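Local coordinates for thiol-activated cytolysin (Desulfobulbus propionicus, PDB 6NAL), which probably assembles on target-cell membranes and perforates them, as expected of a bacterial pore-forming toxin of the cholesterol-dependent cytolysin family, at residues Leu6-Leu11 against Ala206-Ile211; Glu56-Ile61 against Gly348-Thr353; Ser65-Val70 against Gly86-Leu91; Trp384-Tyr389 against Arg397-Glu402; Ile425-Glu430 against Arg455-Gly460. All coordinates share one frame; numbering follows the deposited sequence.

Interaction 1. Residues Leu6-Leu11 against Ala206-Ile211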
# COMPACT_ATOMS: atom_id res chain seq x y z
N LEU A 6 51.68 -8.84 -35.93
CA LEU A 6 50.46 -9.39 -36.53
C LEU A 6 49.34 -9.48 -35.50
O LEU A 6 48.17 -9.22 -35.81
CB LEU A 6 50.74 -10.78 -37.12
CG LEU A 6 49.53 -11.59 -37.62
CD1 LEU A 6 48.89 -10.84 -38.79
CD2 LEU A 6 49.89 -13.05 -38.04
N ILE A 7 49.68 -9.82 -34.25
CA ILE A 7 48.67 -9.89 -33.20
C ILE A 7 48.11 -8.51 -32.92
O ILE A 7 46.89 -8.35 -32.79
CB ILE A 7 49.25 -10.55 -31.94
CG1 ILE A 7 49.43 -12.05 -32.24
CG2 ILE A 7 48.34 -10.37 -30.75
CD1 ILE A 7 50.28 -12.78 -31.23
N ASN A 8 48.96 -7.48 -32.87
CA ASN A 8 48.45 -6.13 -32.67
C ASN A 8 47.48 -5.74 -33.78
O ASN A 8 46.37 -5.27 -33.51
CB ASN A 8 49.59 -5.14 -32.59
CG ASN A 8 50.24 -5.16 -31.23
OD1 ASN A 8 49.56 -5.36 -30.21
ND2 ASN A 8 51.56 -5.00 -31.20
N ASP A 9 47.86 -5.96 -35.03
CA ASP A 9 46.98 -5.52 -36.11
C ASP A 9 45.66 -6.27 -36.08
O ASP A 9 44.60 -5.67 -36.17
CB ASP A 9 47.68 -5.66 -37.46
CG ASP A 9 49.04 -5.00 -37.47
OD1 ASP A 9 49.22 -3.91 -36.86
OD2 ASP A 9 49.95 -5.60 -38.08
N LYS A 10 45.71 -7.60 -35.93
CA LYS A 10 44.46 -8.36 -35.89
C LYS A 10 43.61 -8.01 -34.66
O LYS A 10 42.37 -8.06 -34.71
CB LYS A 10 44.77 -9.85 -35.96
CG LYS A 10 45.13 -10.32 -37.41
CD LYS A 10 44.12 -11.33 -37.94
CE LYS A 10 44.21 -11.44 -39.47
NZ LYS A 10 42.88 -11.23 -40.12
N LEU A 11 44.25 -7.68 -33.53
CA LEU A 11 43.51 -7.24 -32.36
C LEU A 11 42.83 -5.90 -32.59
O LEU A 11 41.61 -5.78 -32.40
CB LEU A 11 44.44 -7.13 -31.16
CG LEU A 11 44.62 -8.39 -30.32
CD1 LEU A 11 45.52 -7.98 -29.17
CD2 LEU A 11 43.32 -8.98 -29.87
N ALA A 206 50.95 -1.40 -22.70
CA ALA A 206 50.56 -0.34 -23.62
C ALA A 206 50.10 -0.93 -24.94
O ALA A 206 48.91 -0.89 -25.25
CB ALA A 206 51.72 0.63 -23.85
N LYS A 207 51.02 -1.49 -25.73
CA LYS A 207 50.61 -2.26 -26.90
C LYS A 207 50.24 -3.67 -26.44
O LYS A 207 51.05 -4.33 -25.78
CB LYS A 207 51.70 -2.28 -27.98
CG LYS A 207 51.36 -1.37 -29.22
CD LYS A 207 50.66 -2.11 -30.39
CE LYS A 207 50.34 -1.18 -31.59
NZ LYS A 207 49.10 -0.34 -31.42
N PRO A 208 49.04 -4.15 -26.75
CA PRO A 208 48.54 -5.36 -26.08
C PRO A 208 49.34 -6.60 -26.36
O PRO A 208 49.47 -7.46 -25.48
CB PRO A 208 47.11 -5.50 -26.64
CG PRO A 208 46.79 -4.18 -27.28
CD PRO A 208 48.10 -3.62 -27.74
N ALA A 209 49.87 -6.74 -27.58
CA ALA A 209 50.59 -7.95 -27.96
C ALA A 209 51.77 -8.22 -27.04
O ALA A 209 52.19 -9.38 -26.89
CB ALA A 209 51.08 -7.84 -29.41
N ASP A 210 52.29 -7.19 -26.39
CA ASP A 210 53.41 -7.37 -25.45
C ASP A 210 53.13 -8.36 -24.32
O ASP A 210 54.08 -8.81 -23.66
CB ASP A 210 53.83 -6.03 -24.80
CG ASP A 210 54.27 -4.96 -25.82
OD1 ASP A 210 54.09 -5.15 -27.05
OD2 ASP A 210 54.80 -3.91 -25.36
N ILE A 211 51.87 -8.69 -24.04
CA ILE A 211 51.56 -9.73 -23.07
C ILE A 211 51.97 -11.11 -23.55
O ILE A 211 52.17 -12.01 -22.72
CB ILE A 211 50.06 -9.71 -22.72
CG1 ILE A 211 49.74 -10.65 -21.57
CG2 ILE A 211 49.19 -10.12 -23.94
CD1 ILE A 211 49.88 -10.01 -20.22

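Interaction 2. Residues Glu56-Ile61 against Gly348-Thr353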
# COMPACT_ATOMS: atom_id res chain seq x y z
N GLU A 56 17.98 -4.02 -10.79
CA GLU A 56 19.03 -3.62 -11.71
C GLU A 56 20.22 -3.23 -10.86
O GLU A 56 20.06 -2.40 -9.96
CB GLU A 56 18.57 -2.42 -12.48
CG GLU A 56 19.18 -2.15 -13.79
CD GLU A 56 18.13 -1.70 -14.82
OE1 GLU A 56 18.56 -1.07 -15.82
OE2 GLU A 56 16.90 -2.01 -14.68
N ALA A 57 21.40 -3.77 -11.20
CA ALA A 57 22.64 -3.41 -10.51
C ALA A 57 23.87 -3.87 -11.27
O ALA A 57 23.82 -4.79 -12.10
CB ALA A 57 22.66 -4.01 -9.10
N ASP A 58 24.99 -3.23 -10.99
CA ASP A 58 26.28 -3.71 -11.50
C ASP A 58 26.57 -5.12 -11.00
O ASP A 58 26.50 -5.38 -9.80
CB ASP A 58 27.38 -2.76 -11.08
CG ASP A 58 27.28 -1.42 -11.76
OD1 ASP A 58 26.62 -1.31 -12.85
OD2 ASP A 58 27.85 -0.46 -11.19
N PHE A 59 26.87 -6.04 -11.91
CA PHE A 59 27.11 -7.43 -11.54
C PHE A 59 28.57 -7.59 -11.14
O PHE A 59 29.49 -7.39 -11.97
CB PHE A 59 26.75 -8.38 -12.68
CG PHE A 59 26.81 -9.85 -12.32
CD1 PHE A 59 26.36 -10.32 -11.09
CD2 PHE A 59 27.31 -10.77 -13.24
CE1 PHE A 59 26.42 -11.69 -10.77
CE2 PHE A 59 27.37 -12.13 -12.94
CZ PHE A 59 26.92 -12.60 -11.71
N ASP A 60 28.78 -7.96 -9.88
CA ASP A 60 30.10 -8.30 -9.34
C ASP A 60 30.46 -9.75 -9.65
O ASP A 60 29.66 -10.67 -9.40
CB ASP A 60 30.11 -8.13 -7.82
CG ASP A 60 30.92 -6.95 -7.36
OD1 ASP A 60 31.57 -6.31 -8.23
OD2 ASP A 60 30.90 -6.66 -6.13
N ILE A 61 31.66 -9.97 -10.18
CA ILE A 61 32.06 -11.30 -10.63
C ILE A 61 32.86 -11.95 -9.51
O ILE A 61 33.97 -11.51 -9.20
CB ILE A 61 32.87 -11.25 -11.92
CG1 ILE A 61 32.26 -10.32 -12.96
CG2 ILE A 61 33.05 -12.64 -12.44
CD1 ILE A 61 30.98 -10.76 -13.49
N GLY A 348 33.10 -5.02 -16.92
CA GLY A 348 32.03 -5.06 -15.95
C GLY A 348 30.70 -4.95 -16.67
O GLY A 348 30.55 -4.17 -17.61
N VAL A 349 29.74 -5.76 -16.26
CA VAL A 349 28.41 -5.67 -16.84
C VAL A 349 27.39 -5.22 -15.80
O VAL A 349 27.61 -5.30 -14.59
CB VAL A 349 27.96 -6.99 -17.49
CG1 VAL A 349 28.75 -7.22 -18.77
CG2 VAL A 349 28.13 -8.15 -16.57
N HIS A 350 26.28 -4.69 -16.33
CA HIS A 350 25.01 -4.44 -15.66
C HIS A 350 24.17 -5.70 -15.72
O HIS A 350 24.20 -6.43 -16.71
CB HIS A 350 24.26 -3.31 -16.39
CG HIS A 350 23.59 -2.32 -15.49
ND1 HIS A 350 24.27 -1.57 -14.55
CD2 HIS A 350 22.29 -1.93 -15.42
CE1 HIS A 350 23.42 -0.78 -13.92
NE2 HIS A 350 22.21 -0.97 -14.43
N GLY A 351 23.40 -5.95 -14.68
CA GLY A 351 22.48 -7.05 -14.67
C GLY A 351 21.08 -6.60 -14.32
O GLY A 351 20.89 -5.66 -13.55
N THR A 352 20.10 -7.31 -14.87
CA THR A 352 18.69 -7.12 -14.52
C THR A 352 18.07 -8.48 -14.29
O THR A 352 18.41 -9.44 -14.98
CB THR A 352 17.89 -6.42 -15.63
OG1 THR A 352 18.28 -5.05 -15.72
CG2 THR A 352 16.37 -6.53 -15.36
N THR A 353 17.13 -8.56 -13.35
CA THR A 353 16.42 -9.81 -13.11
C THR A 353 15.05 -9.46 -12.50
O THR A 353 14.94 -8.52 -11.73
CB THR A 353 17.24 -10.71 -12.18
OG1 THR A 353 16.62 -12.00 -12.07
CG2 THR A 353 17.37 -10.05 -10.81
O HOH W 1 20.52 1.27 -14.68

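Interaction 3. Residues Ser65-Val70 against Gly86-Leu91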
# COMPACT_ATOMS: atom_id res chain seq x y z
N SER A 65 35.30 -21.06 -6.92
CA SER A 65 36.12 -22.03 -6.19
C SER A 65 36.95 -22.92 -7.12
O SER A 65 38.08 -23.30 -6.79
CB SER A 65 35.20 -22.91 -5.35
OG SER A 65 34.44 -23.76 -6.22
N ALA A 66 36.39 -23.29 -8.25
CA ALA A 66 37.02 -24.29 -9.10
C ALA A 66 37.84 -23.67 -10.20
O ALA A 66 38.48 -24.40 -10.96
CB ALA A 66 35.97 -25.23 -9.72
N TYR A 67 37.85 -22.34 -10.30
CA TYR A 67 38.65 -21.65 -11.29
C TYR A 67 39.54 -20.57 -10.68
O TYR A 67 39.81 -19.57 -11.35
CB TYR A 67 37.76 -21.03 -12.36
CG TYR A 67 36.95 -22.02 -13.14
CD1 TYR A 67 35.81 -22.60 -12.61
CD2 TYR A 67 37.30 -22.35 -14.44
CE1 TYR A 67 35.06 -23.51 -13.34
CE2 TYR A 67 36.55 -23.24 -15.18
CZ TYR A 67 35.44 -23.81 -14.61
OH TYR A 67 34.72 -24.69 -15.32
N GLU A 68 39.99 -20.76 -9.43
CA GLU A 68 40.96 -19.84 -8.84
C GLU A 68 42.25 -19.78 -9.66
O GLU A 68 42.85 -18.72 -9.82
CB GLU A 68 41.32 -20.23 -7.40
CG GLU A 68 40.16 -20.51 -6.43
CD GLU A 68 40.56 -20.37 -4.93
OE1 GLU A 68 41.80 -20.35 -4.61
OE2 GLU A 68 39.62 -20.27 -4.09
N ASP A 69 42.69 -20.93 -10.19
CA ASP A 69 43.94 -20.99 -10.96
C ASP A 69 43.82 -20.42 -12.36
O ASP A 69 44.82 -20.38 -13.07
CB ASP A 69 44.43 -22.42 -11.05
CG ASP A 69 43.51 -23.31 -11.91
OD1 ASP A 69 42.35 -22.91 -12.25
OD2 ASP A 69 43.96 -24.43 -12.24
N VAL A 70 42.66 -19.88 -12.74
CA VAL A 70 42.43 -19.26 -14.04
C VAL A 70 42.01 -17.80 -13.94
O VAL A 70 41.92 -17.11 -14.97
CB VAL A 70 41.37 -20.07 -14.82
CG1 VAL A 70 40.70 -19.28 -15.87
CG2 VAL A 70 42.06 -21.31 -15.38
N GLY A 86 30.04 -18.42 -13.87
CA GLY A 86 31.03 -19.08 -13.02
C GLY A 86 31.95 -20.09 -13.68
O GLY A 86 32.58 -20.89 -12.95
N LYS A 87 32.05 -20.08 -15.02
CA LYS A 87 32.96 -20.96 -15.77
C LYS A 87 33.82 -20.18 -16.76
O LYS A 87 33.67 -20.27 -17.99
CB LYS A 87 32.15 -22.05 -16.47
CG LYS A 87 31.50 -22.99 -15.48
CD LYS A 87 30.59 -23.99 -16.16
CE LYS A 87 29.93 -24.96 -15.16
NZ LYS A 87 29.08 -24.32 -14.08
N PRO A 88 34.76 -19.39 -16.26
CA PRO A 88 35.63 -18.62 -17.16
C PRO A 88 36.54 -19.55 -17.96
O PRO A 88 36.98 -20.59 -17.48
CB PRO A 88 36.41 -17.71 -16.21
CG PRO A 88 36.50 -18.50 -14.95
CD PRO A 88 35.19 -19.31 -14.85
N GLN A 89 36.78 -19.15 -19.20
CA GLN A 89 37.47 -19.98 -20.18
C GLN A 89 38.89 -19.44 -20.29
O GLN A 89 39.12 -18.32 -20.79
CB GLN A 89 36.74 -19.95 -21.53
CG GLN A 89 37.40 -20.87 -22.57
CD GLN A 89 36.80 -20.77 -23.98
OE1 GLN A 89 35.65 -20.34 -24.16
NE2 GLN A 89 37.59 -21.17 -24.99
N GLU A 90 39.84 -20.22 -19.79
CA GLU A 90 41.25 -19.90 -19.92
C GLU A 90 41.67 -19.74 -21.39
O GLU A 90 41.21 -20.46 -22.28
CB GLU A 90 42.06 -21.00 -19.25
CG GLU A 90 43.55 -20.73 -19.06
CD GLU A 90 44.26 -21.93 -18.38
OE1 GLU A 90 43.71 -23.06 -18.51
OE2 GLU A 90 45.31 -21.74 -17.71
N LEU A 91 42.50 -18.74 -21.62
CA LEU A 91 43.21 -18.52 -22.88
C LEU A 91 44.64 -18.99 -22.66
O LEU A 91 45.50 -18.24 -22.21
CB LEU A 91 43.17 -17.05 -23.26
CG LEU A 91 44.04 -16.70 -24.45
CD1 LEU A 91 43.62 -17.64 -25.58
CD2 LEU A 91 43.89 -15.30 -24.88

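Interaction 4. Residues Trp384-Tyr389 against Arg397-Glu402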
# COMPACT_ATOMS: atom_id res chain seq x y z
N TRP A 384 -20.62 -0.83 9.82
CA TRP A 384 -19.24 -0.96 9.39
C TRP A 384 -19.21 -1.54 8.00
O TRP A 384 -20.22 -1.99 7.46
CB TRP A 384 -18.40 -1.83 10.33
CG TRP A 384 -18.89 -3.24 10.47
CD1 TRP A 384 -18.54 -4.29 9.70
CD2 TRP A 384 -19.82 -3.74 11.44
NE1 TRP A 384 -19.23 -5.42 10.09
CE2 TRP A 384 -20.01 -5.11 11.17
CE3 TRP A 384 -20.50 -3.16 12.52
CZ2 TRP A 384 -20.86 -5.91 11.93
CZ3 TRP A 384 -21.35 -3.96 13.28
CH2 TRP A 384 -21.51 -5.32 12.99
N ASP A 385 -18.01 -1.55 7.42
CA ASP A 385 -17.80 -2.11 6.10
C ASP A 385 -16.96 -3.37 6.23
O ASP A 385 -16.05 -3.42 7.04
CB ASP A 385 -17.09 -1.10 5.20
CG ASP A 385 -18.03 -0.05 4.61
OD1 ASP A 385 -19.28 -0.32 4.50
OD2 ASP A 385 -17.50 1.03 4.22
N GLU A 386 -17.27 -4.39 5.44
CA GLU A 386 -16.47 -5.60 5.41
C GLU A 386 -15.80 -5.77 4.05
O GLU A 386 -16.46 -5.70 3.00
CB GLU A 386 -17.33 -6.82 5.75
CG GLU A 386 -17.62 -6.96 7.24
CD GLU A 386 -18.66 -8.04 7.57
OE1 GLU A 386 -18.94 -8.91 6.69
OE2 GLU A 386 -19.18 -8.03 8.72
N ILE A 387 -14.49 -6.04 4.09
CA ILE A 387 -13.67 -6.11 2.89
C ILE A 387 -13.48 -7.56 2.52
O ILE A 387 -13.26 -8.41 3.38
CB ILE A 387 -12.34 -5.39 3.13
CG1 ILE A 387 -12.48 -3.91 2.80
CG2 ILE A 387 -11.25 -5.90 2.24
CD1 ILE A 387 -13.76 -3.30 3.37
N SER A 388 -13.56 -7.83 1.23
CA SER A 388 -13.36 -9.17 0.70
C SER A 388 -12.60 -9.05 -0.63
O SER A 388 -12.71 -8.05 -1.34
CB SER A 388 -14.73 -9.86 0.58
OG SER A 388 -14.56 -11.24 0.52
N TYR A 389 -11.76 -10.04 -0.93
CA TYR A 389 -11.14 -10.14 -2.25
C TYR A 389 -11.65 -11.42 -2.90
O TYR A 389 -11.43 -12.51 -2.37
CB TYR A 389 -9.63 -10.15 -2.20
CG TYR A 389 -9.07 -8.83 -1.73
CD1 TYR A 389 -8.69 -7.86 -2.62
CD2 TYR A 389 -8.90 -8.57 -0.38
CE1 TYR A 389 -8.12 -6.67 -2.17
CE2 TYR A 389 -8.35 -7.38 0.08
CZ TYR A 389 -7.96 -6.44 -0.83
OH TYR A 389 -7.46 -5.24 -0.36
N ARG A 397 -18.71 -4.55 1.50
CA ARG A 397 -20.11 -4.74 1.88
C ARG A 397 -20.45 -3.94 3.14
O ARG A 397 -19.84 -4.15 4.19
CB ARG A 397 -20.43 -6.21 2.11
CG ARG A 397 -20.14 -7.10 0.94
CD ARG A 397 -20.51 -8.59 1.23
NE ARG A 397 -20.49 -9.34 -0.01
CZ ARG A 397 -19.45 -10.06 -0.43
NH1 ARG A 397 -18.36 -10.14 0.30
NH2 ARG A 397 -19.50 -10.70 -1.59
N HIS A 398 -21.41 -3.03 3.02
CA HIS A 398 -21.94 -2.31 4.17
C HIS A 398 -22.74 -3.26 5.05
O HIS A 398 -23.55 -4.03 4.56
CB HIS A 398 -22.82 -1.16 3.70
CG HIS A 398 -23.27 -0.26 4.81
ND1 HIS A 398 -22.40 0.37 5.67
CD2 HIS A 398 -24.51 0.11 5.19
CE1 HIS A 398 -23.09 1.08 6.54
NE2 HIS A 398 -24.38 0.93 6.27
N LYS A 399 -22.49 -3.21 6.35
CA LYS A 399 -23.12 -4.11 7.30
C LYS A 399 -23.55 -3.34 8.55
O LYS A 399 -23.15 -2.21 8.79
CB LYS A 399 -22.19 -5.24 7.72
CG LYS A 399 -21.65 -6.11 6.62
CD LYS A 399 -22.64 -7.17 6.20
CE LYS A 399 -21.90 -8.28 5.44
NZ LYS A 399 -22.77 -8.99 4.46
N GLY A 400 -24.39 -3.99 9.35
CA GLY A 400 -25.01 -3.35 10.48
C GLY A 400 -25.20 -4.34 11.60
O GLY A 400 -25.56 -5.50 11.38
N TRP A 401 -24.99 -3.89 12.81
CA TRP A 401 -25.32 -4.71 13.97
C TRP A 401 -26.81 -5.00 14.00
O TRP A 401 -27.64 -4.11 13.76
CB TRP A 401 -24.95 -3.97 15.23
CG TRP A 401 -25.23 -4.68 16.47
CD1 TRP A 401 -24.94 -5.98 16.74
CD2 TRP A 401 -25.82 -4.15 17.65
NE1 TRP A 401 -25.32 -6.29 18.02
CE2 TRP A 401 -25.86 -5.17 18.60
CE3 TRP A 401 -26.34 -2.90 17.99
CZ2 TRP A 401 -26.37 -4.99 19.86
CZ3 TRP A 401 -26.84 -2.72 19.24
CH2 TRP A 401 -26.84 -3.76 20.17
N GLU A 402 -27.16 -6.25 14.35
CA GLU A 402 -28.56 -6.67 14.30
C GLU A 402 -29.41 -5.87 15.28
O GLU A 402 -30.61 -5.65 15.05
CB GLU A 402 -28.66 -8.18 14.59
CG GLU A 402 -28.57 -8.60 16.09
CD GLU A 402 -27.89 -9.98 16.31
OE1 GLU A 402 -26.64 -10.01 16.52
OE2 GLU A 402 -28.60 -11.03 16.27
O HOH W 2 -17.14 -8.40 2.21

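Interaction 5. Residues Ile425-Glu430 against Arg455-Gly460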
# COMPACT_ATOMS: atom_id res chain seq x y z
N ILE A 425 -15.84 2.01 11.04
CA ILE A 425 -16.83 1.77 12.07
C ILE A 425 -17.54 3.07 12.38
O ILE A 425 -16.90 4.11 12.59
CB ILE A 425 -16.18 1.22 13.33
CG1 ILE A 425 -15.87 -0.27 13.23
CG2 ILE A 425 -17.09 1.37 14.47
CD1 ILE A 425 -14.84 -0.59 12.23
N SER A 426 -18.85 3.02 12.45
CA SER A 426 -19.65 4.16 12.87
C SER A 426 -20.53 3.75 14.03
O SER A 426 -21.11 2.65 14.04
CB SER A 426 -20.46 4.69 11.69
OG SER A 426 -21.66 5.31 12.11
N ILE A 427 -20.61 4.63 15.03
CA ILE A 427 -21.33 4.37 16.28
C ILE A 427 -22.12 5.59 16.63
O ILE A 427 -21.55 6.68 16.71
CB ILE A 427 -20.41 4.02 17.45
CG1 ILE A 427 -19.57 2.81 17.12
CG2 ILE A 427 -21.22 3.73 18.72
CD1 ILE A 427 -18.49 2.54 18.21
N LYS A 428 -23.42 5.43 16.91
CA LYS A 428 -24.30 6.52 17.32
C LYS A 428 -25.11 6.07 18.52
O LYS A 428 -25.63 4.96 18.54
CB LYS A 428 -25.27 6.94 16.19
CG LYS A 428 -26.05 8.21 16.47
CD LYS A 428 -27.38 8.22 15.77
CE LYS A 428 -27.29 8.81 14.37
NZ LYS A 428 -28.62 8.77 13.68
N THR A 429 -25.24 6.95 19.51
CA THR A 429 -26.05 6.67 20.69
C THR A 429 -27.11 7.76 20.88
O THR A 429 -26.79 8.96 20.81
CB THR A 429 -25.19 6.58 21.96
OG1 THR A 429 -24.45 7.80 22.16
CG2 THR A 429 -24.22 5.47 21.85
N GLU A 430 -28.35 7.36 21.16
CA GLU A 430 -29.41 8.32 21.43
C GLU A 430 -30.12 7.96 22.73
O GLU A 430 -30.27 6.79 23.08
CB GLU A 430 -30.39 8.37 20.29
CG GLU A 430 -29.79 8.81 18.98
CD GLU A 430 -30.69 8.47 17.81
OE1 GLU A 430 -30.83 7.27 17.49
OE2 GLU A 430 -31.27 9.40 17.21
N ARG A 455 -12.99 -1.37 21.76
CA ARG A 455 -13.63 -0.07 21.78
C ARG A 455 -14.85 -0.17 22.67
O ARG A 455 -15.68 -1.07 22.49
CB ARG A 455 -14.00 0.39 20.37
CG ARG A 455 -14.49 1.82 20.35
CD ARG A 455 -14.80 2.33 18.99
NE ARG A 455 -13.64 2.32 18.10
CZ ARG A 455 -12.77 3.31 18.02
NH1 ARG A 455 -12.90 4.37 18.80
NH2 ARG A 455 -11.75 3.24 17.17
N THR A 456 -14.96 0.73 23.65
CA THR A 456 -16.05 0.72 24.62
C THR A 456 -16.79 2.04 24.51
O THR A 456 -16.17 3.09 24.52
CB THR A 456 -15.52 0.57 26.04
OG1 THR A 456 -14.79 -0.66 26.16
CG2 THR A 456 -16.64 0.51 27.04
N VAL A 457 -18.11 1.98 24.40
CA VAL A 457 -18.91 3.20 24.46
C VAL A 457 -19.89 3.05 25.61
O VAL A 457 -20.69 2.10 25.63
CB VAL A 457 -19.63 3.52 23.14
CG1 VAL A 457 -18.70 3.33 21.95
CG2 VAL A 457 -20.84 2.73 22.93
N SER A 458 -19.80 3.95 26.58
CA SER A 458 -20.66 3.95 27.77
C SER A 458 -21.57 5.16 27.72
O SER A 458 -21.11 6.27 27.49
CB SER A 458 -19.84 4.00 29.06
OG SER A 458 -18.84 3.00 29.06
N ILE A 459 -22.84 4.95 27.93
CA ILE A 459 -23.71 6.09 28.15
C ILE A 459 -24.26 5.94 29.56
O ILE A 459 -24.48 4.82 30.05
CB ILE A 459 -24.84 6.22 27.11
CG1 ILE A 459 -25.67 4.95 27.04
CG2 ILE A 459 -24.28 6.60 25.77
CD1 ILE A 459 -26.87 5.13 26.13
N GLY A 460 -24.47 7.06 30.21
CA GLY A 460 -25.10 7.07 31.51
C GLY A 460 -25.85 8.37 31.70
O GLY A 460 -26.19 9.06 30.72

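Interaction 1. Residues Leu6-Leu11 against Ala206-Ile211
Asn8 reaches from helix 2-12 to the backbone of Ala209, whose N donates to its amide oxygen OD1 at 3.0 Å. The bond is somewhat bent, 150° at the hydrogen, and the donor stands 23° out of the plane of the amide carbonyl. Asn8 carries CG opposite its carbonyl carbon (chi1 -79°), which turns the amide toward the 3-10 turn. Lys207 and Ala209 lie over opposite faces of this amide: Lys207 CD sits 3.2 Å from Asn8 CG on one, and Ala209 CB lies on the other. Apolar contacts run alongside, with Ile7 CG2 4.0 Å from Ala209 CB. One turn further on, Leu11 CD1 comes within 3.9 Å of Pro208 CB, the leucine tip passing alongside the proline ring. The helix faces a short 3-10 turn, 208-211, in the loop after strand 187-202, and Asn8 takes up the amide of its second residue. The turn is closed internally by Asp210 N to Lys207 O and by Ile211 N to Pro208 O. Further out, Ile211 is anchored by a backbone bond to Asp96, and Leu341 packs on Pro208. Phe212 backs Ile7, while Trp218 lies against Leu6, Lys10 and Leu11.

Interaction 2. Residues Glu56-Ile61 against Gly348-Thr353
Ala57 and Gly351 form a hydrogen-bonded antiparallel pair that joins strand 44-59 to strand 349-372 in the long mixed sheet of the toxin. Ala57 N donates to Gly351 O at 3.1 Å, and Gly351 N to Ala57 O at 2.9 Å. Phe59 N is satisfied by Val349 O. The imidazole of His350 uses both nitrogens. ND1 donates to Asp58 OD1 at 2.9 Å, the oxygen lying near the ring plane and being met almost along its C-O axis, though the N-H points off line at 140°. NE2 lies 2.8 Å from a water, which donates to Glu56 OE1 in turn, at a longer 3.3 Å. Glu56 carries CG anti to its backbone N (chi1 -156°), which puts that carbon 3.3 Å from His350 NE2. Glu56 looks outward too: it pairs in parallel with a strand of the second subunit, and its OE1 makes a long, weak ion pair with Arg397 of that subunit. Gly351 O is also approached by Glu56 CA, 3.3 Å away, in a CA-H...O contact.

Interaction 3. Residues Ser65-Val70 against Gly86-Leu91
Gly86 begins the contact by setting its carbonyl O obliquely against the Tyr67 ring, 3.6 Å from CE1. Its positive phi (87°) belongs to a Schellman motif that ends helix 81-84, just before the residues that cover the tyrosine. Lys87 comes next: its CA stands over the Tyr67 ring face as a CH-pi contact, 4.2 Å from the centroid, and its CG reaches past the rim to within 3.6 Å of Tyr67 OH. On the same face Pro88 CD makes a second CH-pi contact, 3.9 Å from the centroid, so two successive residues cover one side of the phenol ring. Tyr67 holds CG anti to its carbonyl carbon (chi1 -62°), which swings the ring out to them. The carbonyl O of Pro88 comes 3.5 Å from Tyr67 CD2. Pro88 also extends the apolar patch, its CG lying 4.4 Å from Val70 CG1. Glu90 then lays its extended chain obliquely across Val70, whose CG2 is 3.8 Å from Glu90 CD. Tyr67 and Val70 are themselves tied by a backbone bond from Val70 N to Tyr67 O, an oxygen that Thr71 OG1 also binds. The 86-91 segment pairs with strand 76-78 through the backbones of Gln89 and Leu91. Leu77 of that strand packs on both Val70 and Pro88, and Tyr336 of strand 332-340 abuts Pro88.

Interaction 4. Residues Trp384-Tyr389 against Arg397-Glu402
Trp384 and Lys399 meet ring against chain: Lys399 CB lies over the indole, 4.2 Å from the centroid of its five-membered ring. The indole occupies the crowded position between backbone N and carbonyl (chi1 60°), where NE1 donates almost straight to Glu386 OE2 at 2.9 Å, pinning its rotation. Lys399 bends at chi2 and runs nearly perpendicular to the Glu386 side chain, with CE 3.3 Å from Glu386 OE1 and NZ beyond a salt bridge. Trp384, Glu386 and Lys399 share one face of a beta hairpin, strands 378-389 and 394-408, in the C-terminal beta-sandwich domain, which in related cholesterol-dependent cytolysins binds the membrane. Trp384 and Lys399 form a hydrogen-bonded antiparallel pair, Lys399 N to Trp384 O at 2.8 Å, as do Glu386 and Arg397. On the other face His398 ND1 bonds Asp385 OD1 weakly. Arg397 lies on the same face as Glu386, and a water bridges Glu386 O to Arg397 NH1. The guanidinium salt-bridges Glu390, while Arg397 pairs in parallel with a strand of the second subunit.

Interaction 5. Residues Ile425-Glu430 against Arg455-Gly460
Arg455, whose CD lies 3.8 Å from Ile427 CD1, ends in an NH2 held twice: by a salt bridge to Asp474 OD2 and by a hydrogen bond to Ala450 O. Its aliphatic part packs on Ile427, the chain turning aside at chi3 (-61°), which carries the charged end toward Asp474. Ile427 also meets Val457 tip to tip, CD1 to CG1 at 3.8 Å. Further along, Thr429 and Ile459 lie alongside each other, pointing opposite ways, Ile459 CG2 resting 3.8 Å from Thr429 OG1, which is hydrogen-bonded to Ser443 OG. The two strands run nearly parallel, 10° apart, with axes 9.1 Å from each other: they belong to the facing sheets of a beta sandwich, 422-432 in one and 454-462 in the other. Phe380 adds to the interior, touching both Thr429 and Val457. No hydrogen bond crosses between the segments, so the two layers are held here by buried apolar surface, with Arg455 NH2 and Thr429 OG1 bonded to residues beyond the pair.

In the fold
From the N terminus, interaction 1 ties helix 2-12 to the loop after strand 187-202 at one end of the molecule. It closes the chain from 6 to 211; interaction 2 opens inside this span and closes beyond it, so the two cross, and joins strand 44-59 to the start of the long strand 349-372. Interaction 3, the short loop 65-91, nests within both. Interactions 4 and 5 follow in series in the beta-sandwich domain, their centres about 78 and 88 Å from that of interaction 1. Interaction 4 closes a hairpin and interaction 5 joins facing sheets; they touch through Trp384 and Ile425. Strand 349-372 continues from interaction 2 to pair with 454-462 of interaction 5. Interactions 2 and 4 both meet the second subunit.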